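Local structure of glucoamylase (Thermoanaerobacterium thermosaccharolyticum, 1LF6) at residues Thr53-Gly57 with Ala58-Val62; Tyr63-Thr66 with Ile67-Asp71; Thr31-Ser34 with Ala35-Gly39. The protein hydrolyses terminal alpha-1,4-linked glucose units from the non-reducing ends of glucan chains, releasing beta-D-glucose, and probably also hydrolyses isomaltose. One frame throughout, in Å; residues are numbered along the deposited sequence.

Interaction 1: Thr53-Gly57 with Ala58-Val62; sequences TLANG and AISEV
L54 and I59 sit opposite each other as an antiparallel non-hydrogen-bonded pair, and A55 with A58 makes the hydrogen-bonded pair next to the turn. The axes of the short segments 53-55 and 58-62 come within 4.3 Å at 131°, far from exactly antiparallel. A55 N reaches A58 O at 2.9 Å in a nearly straight bond, whereas the return bond from A58 N to A55 O (3.0 Å) arrives well above the carbonyl plane. Farther along, S60 N binds T53 O at 2.8 Å.

This is a beta hairpin with a two-residue loop, N56-G57, closed by a type I' turn and belonging to the seven-stranded antiparallel sheet of the N-terminal domain. N56 and G57 both have positive phi, a backbone shape that asparagine and glycine accept readily; the G57 carbonyl is held by N111 and K122.

L54 and I59 share one face of the sheet: L54 CD2 rests on I59 CG1 at 3.8 Å, and I124 of strand 118-126 packs against both. The small A55 and A58 occupy the other face, where A58 touches T90. Beside them T53, chi1 62°, turns OG1 back between its own N and carbonyl carbon, bringing it 2.9 Å from E61 O. T53 OG1 and S60 OG also pair, either being a possible donor, but the modelled separation is doubtfully short. The carboxylate of E61 turns to K37, its salt-bridge partner.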
loop_
_atom_site.group_PDB
_atom_site.type_symbol
_atom_site.label_atom_id
_atom_site.label_comp_id
_atom_site.label_asym_id
_atom_site.label_seq_id
_atom_site.Cartn_x
_atom_site.Cartn_y
_atom_site.Cartn_z
ATOM N N THR A 53 -4.702 -4.167 -9.080
ATOM C CA THR A 53 -5.360 -4.175 -7.778
ATOM C C THR A 53 -6.818 -4.526 -8.028
ATOM O O THR A 53 -7.336 -4.279 -9.114
ATOM C CB THR A 53 -5.292 -2.792 -7.073
ATOM O OG1 THR A 53 -5.970 -1.804 -7.864
ATOM C CG2 THR A 53 -3.853 -2.369 -6.878
ATOM N N LEU A 54 -7.465 -5.117 -7.029
ATOM C CA LEU A 54 -8.866 -5.505 -7.137
ATOM C C LEU A 54 -9.677 -4.807 -6.046
ATOM O O LEU A 54 -9.206 -4.642 -4.921
ATOM C CB LEU A 54 -9.014 -7.027 -6.977
ATOM C CG LEU A 54 -8.172 -7.921 -7.889
ATOM C CD1 LEU A 54 -8.385 -9.386 -7.513
ATOM C CD2 LEU A 54 -8.553 -7.678 -9.339
ATOM N N ALA A 55 -10.898 -4.410 -6.384
ATOM C CA ALA A 55 -11.780 -3.739 -5.436
ATOM C C ALA A 55 -13.223 -3.855 -5.917
ATOM O O ALA A 55 -13.495 -3.750 -7.115
ATOM C CB ALA A 55 -11.386 -2.264 -5.299
ATOM N N ASN A 56 -14.136 -4.096 -4.981
ATOM C CA ASN A 56 -15.551 -4.211 -5.298
ATOM C C ASN A 56 -15.848 -5.205 -6.418
ATOM O O ASN A 56 -16.693 -4.951 -7.277
ATOM C CB ASN A 56 -16.102 -2.825 -5.655
ATOM C CG ASN A 56 -16.044 -1.862 -4.481
ATOM O OD1 ASN A 56 -15.826 -0.663 -4.652
ATOM N ND2 ASN A 56 -16.247 -2.385 -3.281
ATOM N N GLY A 57 -15.139 -6.329 -6.404
ATOM C CA GLY A 57 -15.356 -7.363 -7.398
ATOM C C GLY A 57 -14.804 -7.102 -8.780
ATOM O O GLY A 57 -15.116 -7.826 -9.725
ATOM N N ALA A 58 -13.968 -6.082 -8.918
ATOM C CA ALA A 58 -13.415 -5.780 -10.227
ATOM C C ALA A 58 -12.020 -5.189 -10.173
ATOM O O ALA A 58 -11.581 -4.655 -9.152
ATOM C CB ALA A 58 -14.349 -4.832 -10.976
ATOM N N ILE A 59 -11.324 -5.307 -11.290
ATOM C CA ILE A 59 -9.990 -4.762 -11.411
ATOM C C ILE A 59 -10.099 -3.254 -11.203
ATOM O O ILE A 59 -10.940 -2.597 -11.819
ATOM C CB ILE A 59 -9.423 -5.047 -12.818
ATOM C CG1 ILE A 59 -9.065 -6.531 -12.930
ATOM C CG2 ILE A 59 -8.239 -4.141 -13.110
ATOM C CD1 ILE A 59 -8.751 -6.990 -14.344
ATOM N N SER A 60 -9.281 -2.712 -10.308
ATOM C CA SER A 60 -9.289 -1.277 -10.070
ATOM C C SER A 60 -8.037 -0.703 -10.740
ATOM O O SER A 60 -7.817 -0.932 -11.931
ATOM C CB SER A 60 -9.320 -0.978 -8.563
ATOM O OG SER A 60 -8.409 -1.786 -7.837
ATOM N N GLU A 61 -7.211 0.023 -9.998
ATOM C CA GLU A 61 -6.006 0.599 -10.591
ATOM C C GLU A 61 -5.032 -0.443 -11.147
ATOM O O GLU A 61 -4.838 -1.512 -10.562
ATOM C CB GLU A 61 -5.245 1.459 -9.575
ATOM C CG GLU A 61 -5.912 2.765 -9.182
ATOM C CD GLU A 61 -6.873 2.615 -8.017
ATOM O OE1 GLU A 61 -6.904 1.532 -7.409
ATOM O OE2 GLU A 61 -7.591 3.590 -7.709
ATOM N N VAL A 62 -4.431 -0.117 -12.290
ATOM C CA VAL A 62 -3.443 -0.977 -12.931
ATOM C C VAL A 62 -2.256 -0.071 -13.213
ATOM O O VAL A 62 -2.421 1.040 -13.722
ATOM C CB VAL A 62 -3.961 -1.588 -14.259
ATOM C CG1 VAL A 62 -2.920 -2.545 -14.824
ATOM C CG2 VAL A 62 -5.273 -2.325 -14.025
#

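Interaction 2: Tyr63-Thr66 with Ile67-Asp71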
loop_
_atom_site.group_PDB
_atom_site.type_symbol
_atom_site.label_atom_id
_atom_site.label_comp_id
_atom_site.label_asym_id
_atom_site.label_seq_id
_atom_site.Cartn_x
_atom_site.Cartn_y
_atom_site.Cartn_z
ATOM N N TYR A 63 -1.061 -0.546 -12.888
ATOM C CA TYR A 63 0.152 0.248 -13.049
ATOM C C TYR A 63 1.123 -0.241 -14.118
ATOM O O TYR A 63 1.305 -1.446 -14.301
ATOM C CB TYR A 63 0.884 0.310 -11.706
ATOM C CG TYR A 63 0.051 0.898 -10.587
ATOM C CD1 TYR A 63 0.310 2.180 -10.098
ATOM C CD2 TYR A 63 -1.011 0.185 -10.034
ATOM C CE1 TYR A 63 -0.472 2.737 -9.085
ATOM C CE2 TYR A 63 -1.801 0.732 -9.023
ATOM C CZ TYR A 63 -1.526 2.007 -8.553
ATOM O OH TYR A 63 -2.307 2.548 -7.550
ATOM N N TYR A 64 1.753 0.718 -14.792
ATOM C CA TYR A 64 2.737 0.471 -15.842
ATOM C C TYR A 64 3.316 1.803 -16.309
ATOM O O TYR A 64 2.584 2.780 -16.468
ATOM C CB TYR A 64 2.104 -0.258 -17.041
ATOM C CG TYR A 64 2.890 -0.094 -18.333
ATOM C CD1 TYR A 64 2.702 1.023 -19.148
ATOM C CD2 TYR A 64 3.853 -1.029 -18.715
ATOM C CE1 TYR A 64 3.449 1.208 -20.307
ATOM C CE2 TYR A 64 4.611 -0.853 -19.879
ATOM C CZ TYR A 64 4.401 0.269 -20.668
ATOM O OH TYR A 64 5.137 0.457 -21.818
ATOM N N PRO A 65 4.636 1.858 -16.547
ATOM C CA PRO A 65 5.615 0.775 -16.412
ATOM C C PRO A 65 6.314 0.793 -15.055
ATOM O O PRO A 65 7.235 0.012 -14.811
ATOM C CB PRO A 65 6.577 1.062 -17.547
ATOM C CG PRO A 65 6.671 2.555 -17.483
ATOM C CD PRO A 65 5.224 2.991 -17.288
ATOM N N THR A 66 5.884 1.702 -14.187
ATOM C CA THR A 66 6.460 1.819 -12.854
ATOM C C THR A 66 5.339 1.685 -11.835
ATOM O O THR A 66 4.176 1.955 -12.140
ATOM C CB THR A 66 7.150 3.174 -12.643
ATOM O OG1 THR A 66 6.192 4.220 -12.819
ATOM C CG2 THR A 66 8.300 3.357 -13.633
ATOM N N ILE A 67 5.694 1.290 -10.619
ATOM C CA ILE A 67 4.702 1.088 -9.574
ATOM C C ILE A 67 3.997 2.365 -9.097
ATOM O O ILE A 67 3.055 2.291 -8.316
ATOM C CB ILE A 67 5.336 0.333 -8.378
ATOM C CG1 ILE A 67 4.248 -0.380 -7.577
ATOM C CG2 ILE A 67 6.148 1.297 -7.515
ATOM C CD1 ILE A 67 4.808 -1.351 -6.559
ATOM N N ASP A 68 4.439 3.531 -9.564
ATOM C CA ASP A 68 3.791 4.783 -9.173
ATOM C C ASP A 68 3.102 5.430 -10.373
ATOM O O ASP A 68 2.728 6.604 -10.337
ATOM C CB ASP A 68 4.801 5.753 -8.540
ATOM C CG ASP A 68 5.716 6.409 -9.559
ATOM O OD1 ASP A 68 5.949 5.817 -10.634
ATOM O OD2 ASP A 68 6.220 7.519 -9.271
ATOM N N THR A 69 2.926 4.650 -11.436
ATOM C CA THR A 69 2.261 5.141 -12.639
ATOM C C THR A 69 0.974 4.354 -12.893
ATOM O O THR A 69 0.987 3.303 -13.542
ATOM C CB THR A 69 3.176 5.027 -13.877
ATOM O OG1 THR A 69 4.439 5.633 -13.587
ATOM C CG2 THR A 69 2.555 5.754 -15.076
ATOM N N ALA A 70 -0.132 4.854 -12.349
ATOM C CA ALA A 70 -1.426 4.216 -12.534
ATOM C C ALA A 70 -1.932 4.671 -13.896
ATOM O O ALA A 70 -1.801 5.839 -14.258
ATOM C CB ALA A 70 -2.387 4.645 -11.438
ATOM N N ASP A 71 -2.505 3.745 -14.652
ATOM C CA ASP A 71 -2.997 4.050 -15.988
ATOM C C ASP A 71 -4.455 3.680 -16.152
ATOM O O ASP A 71 -5.095 4.061 -17.130
ATOM C CB ASP A 71 -2.182 3.280 -17.024
ATOM C CG ASP A 71 -0.716 3.620 -16.981
ATOM O OD1 ASP A 71 0.100 2.703 -16.755
ATOM O OD2 ASP A 71 -0.376 4.805 -17.174
#
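Y63 and A70 form an antiparallel non-hydrogen-bonded pair across the loop that joins strand 58-63 to strand 70-80. Two backbone bonds shape this loop. Y64 N reaches T69 O at 3.0 Å, almost in line with the carbonyl, and T69 N closes a type I turn on T66 O at 3.1 Å, approaching from well above the carbonyl plane. The peptide bond before P65 is cis.

Hydroxyl and carboxylate groups fasten the turn from its side. T66 and D68 point the same way, and T66 OG1 donates to D68 OD1 at 2.7 Å, meeting the oxygen nearly end-on. T66 adopts chi1 60°, which swings OG1 over the turn toward D68 and T69. The T69 hydroxyl also meets that of T66, at a separation too short to be trusted in detail.

The apolar contact is a CH-pi one: A70 CB lies over one face of the Y63 ring, 4.0 Å from its centroid and 29° off the normal. Alanine is small enough to let the ring lie this close to the backbone. The phenol hydroxyl of Y63 bonds H338, while I67 N bonds D310; both partners belong to the glycosyl hydrolase family 15 part of the chain, so this loop joins the two domains. Y64 instead stacks on F250 of the beta domain.

D71 OD1 lies in plane at the edge of the Y64 ring and only 2.5 Å from Y64 O, while D71 OD2 accepts K160 N. Two oxygens so close suggest that the acid is probably protonated, which may be because the neighbouring carbonyl oxygen disfavours a negative charge there.

Interaction 3: Thr31-Ser34 with Ala35-Gly39; sequences TWAS and AQKQG
K37 NZ is gripped from several directions: it donates to S34 O at 2.8 Å, tilted 25° from the carbonyl plane, forms a salt bridge with E61, and makes weak bonds to S60 OG and to a water. That water lies 3.1 Å from A33 O, so it may link the ammonium to a second backbone carbonyl. The lysine gets there by bending at chi2 (-58°) and then running extended, with CE passing 3.3 Å from S34 O; its long, flexible chain suits a charge delivered this far from the backbone.

The segments form an irregular loop leading into strand 39-42, an edge strand of a sheet of the N-terminal domain. The loop also meets the glycosyl hydrolase family 15 part of the chain, where A35 O bonds S650 and Q36 bonds N629.

Replacing K37 by a methionine would probably leave the buried carboxylate of E61 without its charge mate and S34 O without its donor.

S34 OG, with chi1 172°, is turned toward the following residues, accepting a weak bond from Q36 N at 3.3 Å. A second water bridges S34 OG and Q36 O, donating to both, and D647 is the stronger partner of this hydroxyl.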
loop_
_atom_site.group_PDB
_atom_site.type_symbol
_atom_site.label_atom_id
_atom_site.label_comp_id
_atom_site.label_asym_id
_atom_site.label_seq_id
_atom_site.Cartn_x
_atom_site.Cartn_y
_atom_site.Cartn_z
ATOM N N THR A 31 -12.829 10.113 -10.577
ATOM C CA THR A 31 -12.262 9.853 -9.277
ATOM C C THR A 31 -11.542 8.531 -9.308
ATOM O O THR A 31 -11.913 7.671 -10.145
ATOM C CB THR A 31 -13.403 9.874 -8.229
ATOM O OG1 THR A 31 -12.939 10.099 -6.919
ATOM C CG2 THR A 31 -14.387 8.754 -8.343
ATOM N N TRP A 32 -10.701 8.241 -8.355
ATOM C CA TRP A 32 -10.081 6.895 -8.349
ATOM C C TRP A 32 -11.016 5.926 -7.669
ATOM O O TRP A 32 -12.037 6.277 -7.090
ATOM C CB TRP A 32 -8.715 6.975 -7.688
ATOM C CG TRP A 32 -7.711 7.774 -8.493
ATOM C CD1 TRP A 32 -7.404 9.089 -8.226
ATOM C CD2 TRP A 32 -7.024 7.410 -9.677
ATOM N NE1 TRP A 32 -6.506 9.537 -9.160
ATOM C CE2 TRP A 32 -6.247 8.530 -10.059
ATOM C CE3 TRP A 32 -6.943 6.233 -10.429
ATOM C CZ2 TRP A 32 -5.429 8.510 -11.181
ATOM C CZ3 TRP A 32 -6.121 6.215 -11.534
ATOM C CH2 TRP A 32 -5.379 7.347 -11.898
ATOM N N ALA A 33 -10.616 4.662 -7.679
ATOM C CA ALA A 33 -11.377 3.596 -7.036
ATOM C C ALA A 33 -11.153 3.522 -5.526
ATOM O O ALA A 33 -10.200 4.088 -4.991
ATOM C CB ALA A 33 -11.024 2.248 -7.676
ATOM N N SER A 34 -12.048 2.811 -4.847
ATOM C CA SER A 34 -11.955 2.631 -3.407
ATOM C C SER A 34 -10.574 2.075 -3.065
ATOM O O SER A 34 -10.064 1.184 -3.756
ATOM C CB SER A 34 -13.032 1.658 -2.929
ATOM O OG SER A 34 -12.844 1.323 -1.568
ATOM N N ALA A 35 -9.978 2.597 -1.997
ATOM C CA ALA A 35 -8.653 2.168 -1.565
ATOM C C ALA A 35 -8.654 0.819 -0.841
ATOM O O ALA A 35 -7.589 0.256 -0.574
ATOM C CB ALA A 35 -8.018 3.240 -0.682
ATOM N N GLN A 36 -9.837 0.313 -0.505
ATOM C CA GLN A 36 -9.954 -0.991 0.152
ATOM C C GLN A 36 -9.816 -2.021 -0.969
ATOM O O GLN A 36 -10.675 -2.122 -1.850
ATOM C CB GLN A 36 -11.314 -1.117 0.859
ATOM C CG GLN A 36 -11.789 -2.543 1.114
ATOM C CD GLN A 36 -10.894 -3.348 2.061
ATOM O OE1 GLN A 36 -11.126 -4.540 2.261
ATOM N NE2 GLN A 36 -9.877 -2.704 2.645
ATOM N N LYS A 37 -8.722 -2.775 -0.939
ATOM C CA LYS A 37 -8.464 -3.747 -1.985
ATOM C C LYS A 37 -8.684 -5.198 -1.600
ATOM O O LYS A 37 -8.323 -5.628 -0.505
ATOM C CB LYS A 37 -7.029 -3.576 -2.506
ATOM C CG LYS A 37 -6.694 -2.166 -2.964
ATOM C CD LYS A 37 -7.636 -1.692 -4.059
ATOM C CE LYS A 37 -7.226 -0.324 -4.574
ATOM N NZ LYS A 37 -8.194 0.214 -5.580
ATOM N N GLN A 38 -9.274 -5.948 -2.525
ATOM C CA GLN A 38 -9.531 -7.374 -2.335
ATOM C C GLN A 38 -8.257 -8.125 -2.671
ATOM O O GLN A 38 -8.062 -9.263 -2.244
ATOM C CB GLN A 38 -10.645 -7.845 -3.272
ATOM C CG GLN A 38 -12.039 -7.431 -2.859
ATOM C CD GLN A 38 -13.063 -7.797 -3.908
ATOM O OE1 GLN A 38 -13.029 -7.279 -5.021
ATOM N NE2 GLN A 38 -13.974 -8.699 -3.564
ATOM N N GLY A 39 -7.392 -7.476 -3.443
ATOM C CA GLY A 39 -6.139 -8.101 -3.820
ATOM C C GLY A 39 -5.240 -7.191 -4.628
ATOM O O GLY A 39 -5.685 -6.179 -5.173
HETATM O O HOH W 1 -7.287 3.233 -4.564
HETATM O O HOH W 2 -13.511 -1.770 -2.102
#

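Overall arrangement
Along the chain the order is interaction 3, then 1, then 2, all within the N-terminal beta domain. Interactions 1 and 3 are close neighbours, their centres about 6 Å apart, joined by the E61-K37 salt bridge and by Q38 OE1 bonding G57 N. Interaction 2 lies about 14 Å from interaction 1 and 15 Å from interaction 3, centre to centre. It follows the hairpin directly: strands 58-63 and 70-80 are adjacent in the seven-stranded sheet, where V62 O probably bonds D71 N. W32 also packs against A70, bringing 31-39 to the second turn. Interactions 2 and 3 both have partners in the family 15 part, so this part of the beta domain is tied to the catalytic domain, away from the predicted catalytic glutamates.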